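PDB 6SBF: MstE from Scytonema sp. PCC 10023, which probably catalyses the class II (type II) cyclisation of a linear isoprenoid chain into the polycyclic scaffold of a merosterol-type natural product. Local coordinates for residues W45-F50 with N348-T353; D58-A63 with A109-W114; S264-A269 with S307-R312; R328-I333 with S342-H347. The protein carries 1 engineered substitution. One frame throughout, in Å; residues are numbered along the deposited sequence.

Contact 1 of 4, residues W45-F50 with N348-T353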
loop_
_atom_site.group_PDB
_atom_site.type_symbol
_atom_site.label_atom_id
_atom_site.label_comp_id
_atom_site.label_asym_id
_atom_site.label_seq_id
_atom_site.Cartn_x
_atom_site.Cartn_y
_atom_site.Cartn_z
ATOM N N TRP A 45 2.940 12.602 8.321
ATOM C CA TRP A 45 3.765 12.116 7.213
ATOM C C TRP A 45 3.176 12.573 5.871
ATOM O O TRP A 45 1.975 12.455 5.673
ATOM C CB TRP A 45 3.800 10.588 7.255
ATOM C CG TRP A 45 4.637 10.033 8.366
ATOM C CD1 TRP A 45 5.979 10.121 8.499
ATOM C CD2 TRP A 45 4.188 9.241 9.484
ATOM N NE1 TRP A 45 6.407 9.503 9.655
ATOM C CE2 TRP A 45 5.322 8.947 10.254
ATOM C CE3 TRP A 45 2.942 8.748 9.904
ATOM C CZ2 TRP A 45 5.219 8.223 11.453
ATOM C CZ3 TRP A 45 2.827 8.032 11.096
ATOM C CH2 TRP A 45 3.978 7.747 11.832
ATOM N N GLN A 46 4.046 13.161 5.063
ATOM C CA GLN A 46 3.654 13.694 3.760
ATOM C C GLN A 46 4.447 12.988 2.666
ATOM O O GLN A 46 5.631 12.755 2.803
ATOM C CB GLN A 46 4.022 15.170 3.646
ATOM C CG GLN A 46 3.216 16.083 4.524
ATOM C CD GLN A 46 3.642 17.521 4.306
ATOM O OE1 GLN A 46 4.692 17.911 4.760
ATOM N NE2 GLN A 46 2.865 18.260 3.568
ATOM N N ASP A 47 3.771 12.738 1.534
ATOM C CA ASP A 47 4.502 12.208 0.359
ATOM C C ASP A 47 3.606 12.368 -0.844
ATOM O O ASP A 47 2.420 12.520 -0.722
ATOM C CB ASP A 47 4.992 10.776 0.536
ATOM C CG ASP A 47 6.443 10.557 0.150
ATOM O OD1 ASP A 47 6.916 11.313 -0.782
ATOM O OD2 ASP A 47 7.096 9.635 0.684
ATOM N N PHE A 48 4.250 12.234 -2.025
ATOM C CA PHE A 48 3.658 12.417 -3.354
ATOM C C PHE A 48 3.359 13.883 -3.596
ATOM O O PHE A 48 3.143 14.656 -2.661
ATOM C CB PHE A 48 2.443 11.529 -3.608
ATOM C CG PHE A 48 2.729 10.044 -3.493
ATOM C CD1 PHE A 48 3.222 9.340 -4.582
ATOM C CD2 PHE A 48 2.518 9.365 -2.293
ATOM C CE1 PHE A 48 3.515 7.987 -4.454
ATOM C CE2 PHE A 48 2.822 8.017 -2.208
ATOM C CZ PHE A 48 3.296 7.323 -3.292
ATOM N N ASN A 49 3.330 14.262 -4.874
ATOM C CA ASN A 49 3.076 15.675 -5.206
ATOM C C ASN A 49 2.452 15.771 -6.584
ATOM O O ASN A 49 3.006 15.157 -7.557
ATOM C CB ASN A 49 4.369 16.488 -5.152
ATOM C CG ASN A 49 4.170 17.983 -5.188
ATOM O OD1 ASN A 49 3.068 18.497 -5.087
ATOM N ND2 ASN A 49 5.260 18.662 -5.417
ATOM N N PHE A 50 1.370 16.528 -6.654
ATOM C CA PHE A 50 0.771 16.953 -7.938
ATOM C C PHE A 50 1.015 18.448 -8.034
ATOM O O PHE A 50 0.164 19.251 -7.634
ATOM C CB PHE A 50 -0.711 16.642 -7.955
ATOM C CG PHE A 50 -1.030 15.181 -7.967
ATOM C CD1 PHE A 50 -1.138 14.486 -9.142
ATOM C CD2 PHE A 50 -1.203 14.492 -6.778
ATOM C CE1 PHE A 50 -1.427 13.123 -9.132
ATOM C CE2 PHE A 50 -1.545 13.147 -6.749
ATOM C CZ PHE A 50 -1.633 12.485 -7.942
ATOM N N ASN A 348 9.647 11.965 -0.992
ATOM C CA ASN A 348 10.281 12.011 0.352
ATOM C C ASN A 348 10.833 10.651 0.752
ATOM O O ASN A 348 11.513 10.564 1.788
ATOM C CB ASN A 348 9.290 12.517 1.399
ATOM C CG ASN A 348 8.930 13.983 1.225
ATOM O OD1 ASN A 348 9.798 14.769 0.812
ATOM N ND2 ASN A 348 7.717 14.376 1.609
ATOM N N SER A 349 10.516 9.592 0.013
ATOM C CA SER A 349 10.927 8.206 0.329
ATOM C C SER A 349 10.216 7.690 1.593
ATOM O O SER A 349 10.637 6.621 2.082
ATOM C CB SER A 349 12.426 8.040 0.435
ATOM O OG SER A 349 13.131 8.605 -0.672
ATOM N N ILE A 350 9.201 8.398 2.081
ATOM C CA ILE A 350 8.540 7.979 3.333
ATOM C C ILE A 350 7.644 6.762 3.040
ATOM O O ILE A 350 7.689 5.762 3.786
ATOM C CB ILE A 350 7.761 9.171 3.882
ATOM C CG1 ILE A 350 8.744 10.206 4.455
ATOM C CG2 ILE A 350 6.747 8.714 4.936
ATOM C CD1 ILE A 350 8.068 11.549 4.803
ATOM N N PHE A 351 6.904 6.802 1.937
ATOM C CA PHE A 351 5.976 5.709 1.589
ATOM C C PHE A 351 6.804 4.443 1.368
ATOM O O PHE A 351 6.441 3.358 1.903
ATOM C CB PHE A 351 5.151 6.122 0.373
ATOM C CG PHE A 351 3.842 5.384 0.203
ATOM C CD1 PHE A 351 3.763 4.172 -0.473
ATOM C CD2 PHE A 351 2.696 5.893 0.784
ATOM C CE1 PHE A 351 2.521 3.592 -0.656
ATOM C CE2 PHE A 351 1.469 5.303 0.611
ATOM C CZ PHE A 351 1.372 4.155 -0.147
ATOM N N THR A 352 7.878 4.499 0.588
ATOM C CA THR A 352 8.728 3.324 0.339
ATOM C C THR A 352 9.349 2.826 1.643
ATOM O O THR A 352 9.337 1.631 1.892
ATOM C CB THR A 352 9.798 3.642 -0.732
ATOM O OG1 THR A 352 9.199 3.979 -1.992
ATOM C CG2 THR A 352 10.696 2.447 -0.964
ATOM N N THR A 353 9.961 3.725 2.387
ATOM C CA THR A 353 10.666 3.303 3.607
ATOM C C THR A 353 9.708 2.611 4.593
ATOM O O THR A 353 10.097 1.604 5.178
ATOM C CB THR A 353 11.364 4.525 4.219
ATOM O OG1 THR A 353 12.380 4.975 3.306
ATOM C CG2 THR A 353 12.075 4.160 5.504
#
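Asp47 sets its carboxylate at the N-terminal end of helix 350-363, where three backbone N-H groups of 348-351 meet it. Its OD1 accepts from Asn348 N at 2.8 Å, on the syn side of the group, and on the anti side from its own neighbour Phe48 N. Its OD2 takes two donors: Ile350 N at 2.8 Å by a rather bent bond (131°), and Phe351 N at 3.1 Å by a straighter one. A fourth crossing bond runs from Asn348 ND2 to Gln46 O over 2.9 Å; it lies in the amide plane of Asn348 but reaches the carbonyl of Gln46 from above its plane.

The apolar contacts flank this polar centre. Phe48 and Phe351 make a T-shaped pair with centroids 5.2 Å apart, the CE2 edge of Phe48 meeting a face of Phe351. Phe351 presents that face because its CG stands anti to the backbone N (chi1 -158°). Ile350 CG2 touches Trp45 CD1 at 3.9 Å, while Trp45 NE1 bonds to Leu35 O. An aspartate suits this buried place: its charge is probably spread over the four N-H groups that grip it, and further steadied by the positive end of the helix dipole.

Contact 2 of 4, residues D58-A63 with A109-W114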
loop_
_atom_site.group_PDB
_atom_site.type_symbol
_atom_site.label_atom_id
_atom_site.label_comp_id
_atom_site.label_asym_id
_atom_site.label_seq_id
_atom_site.Cartn_x
_atom_site.Cartn_y
_atom_site.Cartn_z
ATOM N N ASP A 58 -1.167 13.823 2.559
ATOM C CA ASP A 58 -0.921 13.771 4.023
ATOM C C ASP A 58 -1.863 12.776 4.717
ATOM O O ASP A 58 -1.332 11.813 5.279
ATOM C CB ASP A 58 -0.913 15.174 4.656
ATOM C CG ASP A 58 -2.081 16.105 4.469
ATOM O OD1 ASP A 58 -3.200 15.687 4.166
ATOM O OD2 ASP A 58 -1.881 17.346 4.682
ATOM N N GLU A 59 -3.179 12.933 4.620
ATOM C CA GLU A 59 -4.091 11.998 5.329
ATOM C C GLU A 59 -3.780 10.580 4.883
ATOM O O GLU A 59 -3.646 9.679 5.692
ATOM C CB GLU A 59 -5.551 12.321 5.046
ATOM C CG GLU A 59 -5.999 13.671 5.549
ATOM C CD GLU A 59 -7.379 14.109 5.133
ATOM O OE1 GLU A 59 -8.274 13.260 4.943
ATOM O OE2 GLU A 59 -7.585 15.370 4.999
ATOM N N TRP A 60 -3.739 10.344 3.550
ATOM C CA TRP A 60 -3.501 8.999 3.019
ATOM C C TRP A 60 -2.124 8.485 3.448
ATOM O O TRP A 60 -1.974 7.345 3.924
ATOM C CB TRP A 60 -3.652 9.056 1.506
ATOM C CG TRP A 60 -3.096 7.852 0.817
ATOM C CD1 TRP A 60 -3.328 6.546 1.080
ATOM C CD2 TRP A 60 -2.219 7.857 -0.304
ATOM N NE1 TRP A 60 -2.684 5.744 0.183
ATOM C CE2 TRP A 60 -1.972 6.531 -0.665
ATOM C CE3 TRP A 60 -1.640 8.895 -1.025
ATOM C CZ2 TRP A 60 -1.203 6.191 -1.778
ATOM C CZ3 TRP A 60 -0.888 8.544 -2.121
ATOM C CH2 TRP A 60 -0.638 7.225 -2.476
ATOM N N VAL A 61 -1.088 9.270 3.250
ATOM C CA VAL A 61 0.295 8.864 3.524
ATOM C C VAL A 61 0.418 8.556 5.013
ATOM O O VAL A 61 1.043 7.531 5.382
ATOM C CB VAL A 61 1.290 9.930 3.077
ATOM C CG1 VAL A 61 2.685 9.572 3.504
ATOM C CG2 VAL A 61 1.231 10.076 1.575
ATOM N N THR A 62 -0.190 9.353 5.869
ATOM C CA THR A 62 -0.116 9.146 7.346
ATOM C C THR A 62 -0.874 7.880 7.747
ATOM O O THR A 62 -0.360 7.132 8.587
ATOM C CB THR A 62 -0.595 10.428 8.018
ATOM O OG1 THR A 62 0.376 11.450 7.810
ATOM C CG2 THR A 62 -0.787 10.265 9.508
ATOM N N ALA A 63 -2.035 7.661 7.182
ATOM C CA ALA A 63 -2.819 6.434 7.481
ATOM C C ALA A 63 -1.981 5.213 7.083
ATOM O O ALA A 63 -1.935 4.188 7.811
ATOM C CB ALA A 63 -4.164 6.480 6.789
ATOM N N ALA A 109 -12.144 5.871 -0.898
ATOM C CA ALA A 109 -12.248 4.589 -0.191
ATOM C C ALA A 109 -10.880 4.093 0.237
ATOM O O ALA A 109 -10.806 3.386 1.248
ATOM C CB ALA A 109 -12.933 3.548 -1.033
ATOM N N ASP A 110 -9.846 4.322 -0.544
ATOM C CA ASP A 110 -8.525 3.741 -0.210
ATOM C C ASP A 110 -7.992 4.417 1.037
ATOM O O ASP A 110 -7.572 3.744 1.992
ATOM C CB ASP A 110 -7.565 3.840 -1.384
ATOM C CG ASP A 110 -6.298 3.030 -1.139
ATOM O OD1 ASP A 110 -6.414 1.857 -0.785
ATOM O OD2 ASP A 110 -5.229 3.560 -1.328
ATOM N N THR A 111 -7.919 5.718 1.020
ATOM C CA THR A 111 -7.437 6.471 2.162
ATOM C C THR A 111 -8.269 6.076 3.384
ATOM O O THR A 111 -7.686 5.873 4.478
ATOM C CB THR A 111 -7.566 7.987 1.950
ATOM O OG1 THR A 111 -6.818 8.332 0.772
ATOM C CG2 THR A 111 -7.056 8.722 3.154
ATOM N N THR A 112 -9.552 6.030 3.211
ATOM C CA THR A 112 -10.460 5.710 4.376
ATOM C C THR A 112 -10.153 4.332 4.927
ATOM O O THR A 112 -10.101 4.153 6.151
ATOM C CB THR A 112 -11.929 5.935 3.971
ATOM O OG1 THR A 112 -12.115 7.304 3.589
ATOM C CG2 THR A 112 -12.867 5.610 5.069
ATOM N N GLY A 113 -9.934 3.346 4.071
ATOM C CA GLY A 113 -9.563 2.016 4.548
ATOM C C GLY A 113 -8.281 1.996 5.320
ATOM O O GLY A 113 -8.233 1.402 6.419
ATOM N N TRP A 114 -7.239 2.658 4.846
ATOM C CA TRP A 114 -5.975 2.706 5.596
ATOM C C TRP A 114 -6.172 3.413 6.936
ATOM O O TRP A 114 -5.548 2.995 7.932
ATOM C CB TRP A 114 -4.855 3.370 4.793
ATOM C CG TRP A 114 -4.379 2.502 3.671
ATOM C CD1 TRP A 114 -4.653 2.630 2.336
ATOM C CD2 TRP A 114 -3.540 1.325 3.783
ATOM N NE1 TRP A 114 -4.096 1.600 1.617
ATOM C CE2 TRP A 114 -3.369 0.802 2.477
ATOM C CE3 TRP A 114 -2.872 0.712 4.859
ATOM C CZ2 TRP A 114 -2.645 -0.350 2.248
ATOM C CZ3 TRP A 114 -2.134 -0.425 4.612
ATOM C CH2 TRP A 114 -2.021 -0.957 3.309
HETATM O O HOH W 1 -2.650 3.026 -0.982
#
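Trp60 on helix 59-69 lies against Thr111 and Asp110 on helix 109-121, two helices of the alpha6-alpha6 barrel whose segment axes come within 8.6 Å at 36°. The run Asp108-Ala109-Asp110-Thr111-Thr112 matches the DxDTT variant of the class II DxDD motif, Thr111 taking the place of the last aspartate; the middle aspartate of that motif is the general acid, a role consistent with Asp110.

Trp60 can be followed outward. Its CB rests 3.3 Å from Thr111 OG1, with Thr111 CG2 a little further off, and the two side chains run at about a right angle. CG and CD1 lie beside the same hydroxyl, whose polar partner is Asp108 OD2. A valine in place of Thr111 would probably leave Asp108 OD2 without its hydroxyl mate. A chi1 of 165° sends the indole off the side of its helix with the NE1 edge turned toward Asp110. NE1 comes 4.3 Å from Trp114 CD1, the two indoles being inclined at 57°. The six-membered ring continues past this contact to pack on Phe48, Phe351 and Leu311.

One turn further on, the small Ala63 lets the helices approach: its CB meets Trp114 CB at 3.8 Å. Trp114 in turn gives a weak bond from NE1 to Asp110 OD1, within its own helix. The other oxygen of Asp110 is joined to Trp60 through one water, which lies in the indole plane, accepts from Trp60 NE1 at 3.0 Å and donates to Asp110 OD2 at 2.7 Å.

Contact 3 of 4, residues S264-A269 with S307-R312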
loop_
_atom_site.group_PDB
_atom_site.type_symbol
_atom_site.label_atom_id
_atom_site.label_comp_id
_atom_site.label_asym_id
_atom_site.label_seq_id
_atom_site.Cartn_x
_atom_site.Cartn_y
_atom_site.Cartn_z
ATOM N N SER A 264 13.430 -3.195 -7.566
ATOM C CA SER A 264 12.548 -2.184 -6.972
ATOM C C SER A 264 12.427 -2.441 -5.453
ATOM O O SER A 264 11.986 -3.549 -5.062
ATOM C CB SER A 264 11.196 -2.239 -7.573
ATOM O OG SER A 264 10.252 -1.609 -6.739
ATOM N N THR A 265 12.782 -1.487 -4.624
ATOM C CA THR A 265 12.635 -1.642 -3.179
ATOM C C THR A 265 11.179 -1.836 -2.802
ATOM O O THR A 265 10.881 -2.723 -1.953
ATOM C CB THR A 265 13.299 -0.492 -2.437
ATOM O OG1 THR A 265 12.842 0.727 -2.980
ATOM C CG2 THR A 265 14.816 -0.566 -2.508
ATOM N N PHE A 266 10.263 -1.101 -3.386
ATOM C CA PHE A 266 8.820 -1.198 -3.094
ATOM C C PHE A 266 8.268 -2.543 -3.495
ATOM O O PHE A 266 7.544 -3.201 -2.706
ATOM C CB PHE A 266 8.075 -0.027 -3.737
ATOM C CG PHE A 266 6.601 0.074 -3.485
ATOM C CD1 PHE A 266 6.132 0.519 -2.253
ATOM C CD2 PHE A 266 5.678 -0.181 -4.475
ATOM C CE1 PHE A 266 4.766 0.682 -2.055
ATOM C CE2 PHE A 266 4.339 0.018 -4.325
ATOM C CZ PHE A 266 3.882 0.458 -3.090
ATOM N N ALA A 267 8.527 -2.976 -4.722
ATOM C CA ALA A 267 7.955 -4.230 -5.222
ATOM C C ALA A 267 8.584 -5.370 -4.407
ATOM O O ALA A 267 7.902 -6.373 -4.172
ATOM C CB ALA A 267 8.184 -4.382 -6.716
ATOM N N THR A 268 9.860 -5.295 -4.085
ATOM C CA THR A 268 10.543 -6.369 -3.332
ATOM C C THR A 268 9.948 -6.486 -1.911
ATOM O O THR A 268 9.720 -7.610 -1.452
ATOM C CB THR A 268 12.056 -6.172 -3.287
ATOM O OG1 THR A 268 12.534 -6.139 -4.637
ATOM C CG2 THR A 268 12.771 -7.244 -2.536
ATOM N N ALA A 269 9.656 -5.375 -1.269
ATOM C CA ALA A 269 9.084 -5.398 0.096
ATOM C C ALA A 269 7.693 -6.021 0.034
ATOM O O ALA A 269 7.361 -6.875 0.903
ATOM C CB ALA A 269 9.030 -3.982 0.630
ATOM N N SER A 307 13.199 5.819 -3.173
ATOM C CA SER A 307 11.803 5.913 -3.621
ATOM C C SER A 307 11.553 5.003 -4.805
ATOM O O SER A 307 12.299 5.080 -5.820
ATOM C CB SER A 307 11.473 7.270 -3.979
ATOM O OG SER A 307 11.704 8.120 -2.871
ATOM N N SER A 308 10.495 4.217 -4.708
ATOM C CA SER A 308 10.049 3.372 -5.830
ATOM C C SER A 308 8.569 3.096 -5.769
ATOM O O SER A 308 8.104 2.158 -6.416
ATOM C CB SER A 308 10.911 2.111 -5.971
ATOM O OG SER A 308 10.861 1.335 -4.772
ATOM N N ALA A 309 7.798 3.855 -4.992
ATOM C CA ALA A 309 6.353 3.673 -4.896
ATOM C C ALA A 309 5.674 4.418 -6.032
ATOM O O ALA A 309 5.321 5.554 -5.908
ATOM C CB ALA A 309 5.846 4.095 -3.552
ATOM N N TYR A 310 5.548 3.708 -7.167
ATOM C CA TYR A 310 5.077 4.307 -8.426
ATOM C C TYR A 310 3.579 4.270 -8.516
ATOM O O TYR A 310 2.986 3.168 -8.625
ATOM C CB TYR A 310 5.765 3.713 -9.645
ATOM C CG TYR A 310 7.233 4.026 -9.735
ATOM C CD1 TYR A 310 7.690 5.324 -9.812
ATOM C CD2 TYR A 310 8.196 3.052 -9.726
ATOM C CE1 TYR A 310 9.047 5.611 -9.867
ATOM C CE2 TYR A 310 9.545 3.307 -9.793
ATOM C CZ TYR A 310 9.997 4.608 -9.877
ATOM O OH TYR A 310 11.331 4.841 -9.918
ATOM N N LEU A 311 2.978 5.452 -8.465
ATOM C CA LEU A 311 1.534 5.709 -8.474
ATOM C C LEU A 311 1.193 6.220 -9.886
ATOM O O LEU A 311 1.741 7.274 -10.326
ATOM C CB LEU A 311 1.205 6.744 -7.412
ATOM C CG LEU A 311 -0.251 7.128 -7.253
ATOM C CD1 LEU A 311 -1.033 5.973 -6.695
ATOM C CD2 LEU A 311 -0.340 8.350 -6.342
ATOM N N ARG A 312 0.296 5.560 -10.545
ATOM C CA ARG A 312 -0.077 5.967 -11.886
ATOM C C ARG A 312 -1.394 6.688 -11.875
ATOM O O ARG A 312 -2.263 6.439 -11.022
ATOM C CB ARG A 312 0.157 4.794 -12.767
ATOM C CG ARG A 312 -0.914 3.812 -12.615
ATOM C CD ARG A 312 -0.276 2.588 -13.315
ATOM N NE ARG A 312 -1.190 1.524 -13.167
ATOM C CZ ARG A 312 -1.124 0.198 -13.589
ATOM N NH1 ARG A 312 -2.173 -0.532 -13.309
ATOM N NH2 ARG A 312 -0.126 -0.363 -14.225
HETATM O O HOH W 2 8.670 0.033 -8.023
#
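Ser308 turns its hydroxyl into the start of helix 265-275, while the next residue, Ala309, lays its methyl over the ring of Phe266. The two residues thus meet the helix in different ways, one polar and one apolar. Ser308 OG stands between its own backbone N and carbonyl carbon (chi1 59°), which aims it at Thr265, and it donates to Thr265 OG1 at 2.7 Å. Thr265 OG1 in turn donates a hydrogen bond to Val306 O, so the two hydroxyls form a short chain ending on a carbonyl. Ser308 OG also lies 3.3 Å from Phe266 CB, and a short serine suits this close approach to the helix.

The Phe266 ring is oriented by its CG lying beside the carbonyl carbon, turned from the N (chi1 -177°), which sends it alongside the 307-312 segment. Ala309 CB stands 3.9 Å from the ring centroid and only 14° off the normal, a CH-pi contact over the face. Ala309 is the centre of an inverse gamma turn, and its short side chain allows the backbone to come near the ring. Phe266 also meets Trp270 edge-to-face and touches Phe351.

Ser264 completes the polar side. Its OG donates to a water at 2.6 Å, and that water donates to Ser308 O at 2.7 Å. The same OG accepts from Ala267 N at 3.0 Å through a nearly straight bond. Ser264 is therefore a classical N-cap, opening a barrel helix within the squalene-hopene cyclase C-terminal family region.

Contact 4 of 4, residues R328-I333 with S342-H347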
loop_
_atom_site.group_PDB
_atom_site.type_symbol
_atom_site.label_atom_id
_atom_site.label_comp_id
_atom_site.label_asym_id
_atom_site.label_seq_id
_atom_site.Cartn_x
_atom_site.Cartn_y
_atom_site.Cartn_z
ATOM N N ARG A 328 4.375 7.356 -18.898
ATOM C CA ARG A 328 5.621 8.108 -18.769
ATOM C C ARG A 328 5.768 8.562 -17.309
ATOM O O ARG A 328 4.756 8.736 -16.654
ATOM C CB ARG A 328 5.575 9.354 -19.647
ATOM C CG ARG A 328 5.528 9.053 -21.144
ATOM C CD ARG A 328 5.600 10.318 -21.961
ATOM N NE ARG A 328 4.428 11.157 -21.736
ATOM C CZ ARG A 328 4.346 12.399 -22.188
ATOM N NH1 ARG A 328 3.276 13.141 -21.954
ATOM N NH2 ARG A 328 5.352 12.880 -22.889
ATOM N N TYR A 329 6.985 8.789 -16.887
ATOM C CA TYR A 329 7.285 9.257 -15.522
ATOM C C TYR A 329 7.157 10.779 -15.545
ATOM O O TYR A 329 7.841 11.421 -16.339
ATOM C CB TYR A 329 8.640 8.728 -15.045
ATOM C CG TYR A 329 8.549 7.231 -14.867
ATOM C CD1 TYR A 329 8.737 6.381 -15.942
ATOM C CD2 TYR A 329 8.183 6.701 -13.637
ATOM C CE1 TYR A 329 8.574 5.015 -15.789
ATOM C CE2 TYR A 329 8.004 5.342 -13.467
ATOM C CZ TYR A 329 8.200 4.515 -14.553
ATOM O OH TYR A 329 8.014 3.163 -14.452
ATOM N N TYR A 330 6.230 11.341 -14.793
ATOM C CA TYR A 330 5.857 12.779 -14.819
ATOM C C TYR A 330 7.111 13.647 -14.705
ATOM O O TYR A 330 7.292 14.598 -15.491
ATOM C CB TYR A 330 4.886 13.132 -13.692
ATOM C CG TYR A 330 4.420 14.563 -13.761
ATOM C CD1 TYR A 330 3.372 14.908 -14.590
ATOM C CD2 TYR A 330 4.955 15.536 -12.933
ATOM C CE1 TYR A 330 2.897 16.204 -14.675
ATOM C CE2 TYR A 330 4.496 16.841 -12.998
ATOM C CZ TYR A 330 3.466 17.171 -13.866
ATOM O OH TYR A 330 3.015 18.449 -13.879
ATOM N N ASP A 331 8.016 13.282 -13.803
ATOM C CA ASP A 331 9.193 14.133 -13.535
ATOM C C ASP A 331 10.186 14.093 -14.703
ATOM O O ASP A 331 11.035 14.961 -14.787
ATOM C CB ASP A 331 9.870 13.713 -12.246
ATOM C CG ASP A 331 9.099 14.230 -11.044
ATOM O OD1 ASP A 331 8.585 15.376 -11.114
ATOM O OD2 ASP A 331 8.968 13.464 -10.082
ATOM N N GLU A 332 10.045 13.187 -15.642
ATOM C CA GLU A 332 10.961 13.027 -16.797
ATOM C C GLU A 332 10.422 13.699 -18.063
ATOM O O GLU A 332 11.142 13.675 -19.085
ATOM C CB GLU A 332 11.145 11.539 -17.067
ATOM C CG GLU A 332 11.824 10.841 -15.927
ATOM C CD GLU A 332 12.075 9.374 -16.090
ATOM O OE1 GLU A 332 12.526 8.810 -15.111
ATOM O OE2 GLU A 332 11.790 8.802 -17.184
ATOM N N ILE A 333 9.146 14.096 -18.065
ATOM C CA ILE A 333 8.497 14.666 -19.285
ATOM C C ILE A 333 9.078 16.055 -19.522
ATOM O O ILE A 333 9.080 16.872 -18.568
ATOM C CB ILE A 333 6.968 14.738 -19.164
ATOM C CG1 ILE A 333 6.364 13.354 -18.925
ATOM C CG2 ILE A 333 6.386 15.423 -20.405
ATOM C CD1 ILE A 333 4.922 13.396 -18.445
ATOM N N SER A 342 0.517 9.502 -16.752
ATOM C CA SER A 342 1.851 9.610 -16.124
ATOM C C SER A 342 1.906 8.905 -14.767
ATOM O O SER A 342 0.845 8.530 -14.235
ATOM C CB SER A 342 2.258 11.049 -16.010
ATOM O OG SER A 342 1.725 11.609 -14.823
ATOM N N ILE A 343 3.136 8.720 -14.340
ATOM C CA ILE A 343 3.469 8.060 -13.083
ATOM C C ILE A 343 4.199 9.070 -12.218
ATOM O O ILE A 343 5.178 9.691 -12.660
ATOM C CB ILE A 343 4.299 6.804 -13.362
ATOM C CG1 ILE A 343 3.541 5.810 -14.209
ATOM C CG2 ILE A 343 4.792 6.167 -12.085
ATOM C CD1 ILE A 343 4.371 4.600 -14.638
ATOM N N ILE A 344 3.782 9.142 -10.965
ATOM C CA ILE A 344 4.503 9.893 -9.915
ATOM C C ILE A 344 5.076 8.943 -8.872
ATOM O O ILE A 344 4.724 7.776 -8.838
ATOM C CB ILE A 344 3.582 10.983 -9.348
ATOM C CG1 ILE A 344 2.414 10.426 -8.544
ATOM C CG2 ILE A 344 3.134 11.930 -10.458
ATOM C CD1 ILE A 344 1.813 11.478 -7.682
ATOM N N PHE A 345 5.928 9.481 -8.028
ATOM C CA PHE A 345 6.530 8.664 -6.960
ATOM C C PHE A 345 6.575 9.457 -5.652
ATOM O O PHE A 345 6.241 10.641 -5.581
ATOM C CB PHE A 345 7.912 8.139 -7.382
ATOM C CG PHE A 345 8.957 9.200 -7.562
ATOM C CD1 PHE A 345 9.840 9.544 -6.591
ATOM C CD2 PHE A 345 9.147 9.755 -8.834
ATOM C CE1 PHE A 345 10.810 10.503 -6.779
ATOM C CE2 PHE A 345 10.123 10.720 -9.026
ATOM C CZ PHE A 345 10.965 11.056 -8.001
ATOM N N ASP A 346 6.983 8.733 -4.638
ATOM C CA ASP A 346 7.081 9.256 -3.264
ATOM C C ASP A 346 8.397 9.996 -3.095
ATOM O O ASP A 346 9.410 9.423 -2.696
ATOM C CB ASP A 346 6.945 8.119 -2.277
ATOM C CG ASP A 346 7.928 6.955 -2.470
ATOM O OD1 ASP A 346 8.194 6.515 -3.617
ATOM O OD2 ASP A 346 8.395 6.434 -1.417
ATOM N N HIS A 347 8.401 11.296 -3.437
ATOM C CA HIS A 347 9.642 12.085 -3.479
ATOM C C HIS A 347 10.352 12.143 -2.121
ATOM O O HIS A 347 11.555 12.358 -2.082
ATOM C CB HIS A 347 9.361 13.496 -3.986
ATOM C CG HIS A 347 8.341 14.241 -3.192
ATOM N ND1 HIS A 347 6.948 13.958 -3.254
ATOM C CD2 HIS A 347 8.534 15.222 -2.244
ATOM C CE1 HIS A 347 6.361 14.800 -2.352
ATOM N NE2 HIS A 347 7.310 15.602 -1.777
HETATM O O HOH W 3 6.793 12.243 -9.144
HETATM O O HOH W 4 7.472 11.187 -11.766
#
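A parallel strand pairing in a small mixed sheet sets Arg328 beside Ser342 and Tyr329 beside Ile343. The backbone bonds both engage Ile343: its N donates to Arg328 O at 2.8 Å, and its O accepts from Tyr330 N at 2.9 Å.

On the face carrying Tyr329 and Ile343 the side chains run together in the same direction. Ile343 CG2 touches Tyr329 CE2 at 3.6 Å, and Ile343 CD1 lies over the face of the ring, 4.2 Å from its centroid, in a CH-pi contact. The branched isoleucine thus meets the ring twice, with CD1 over it and CG2 against CE2. A serine in place of Tyr329 would probably strip Ile343 CD1 of this aromatic cover and leave Lys259 without its cation-pi partner.

Beyond the strand Asp331 is bound through water. One water donates to Asp331 OD2 at 2.7 Å and accepts from Phe345 N; a second accepts from Asp331 N and donates to Ile343 O, tying the 3-10 turn 330-332 to the neighbouring strand.

Strand 342-344 is central: strand 311-313 flanks it antiparallel, and the chain runs on through Asp346, which bonds Thr352, into helix 350-363.

From the N terminus, residues 45-50 open the widest loop, which contact 1 closes only at 348-353, near the C terminus. The other three contacts are nested inside that loop and follow one another in series without crossing. Contact 2 closes first, joining helix 59-69 to helix 109-121; contact 3 then joins the start of helix 265-275 to the approach to strand 311-313, and contact 4 joins strands 328-329 and 342-344. Contact 1 touches all three. Contacts 3 and 4 share the mixed sheet through strands 311-313 and 342-344, whereas contacts 2 and 3, on opposite sides of the chain's centre, meet through Trp60 and Leu311. Contacts 2 and 4 do not touch.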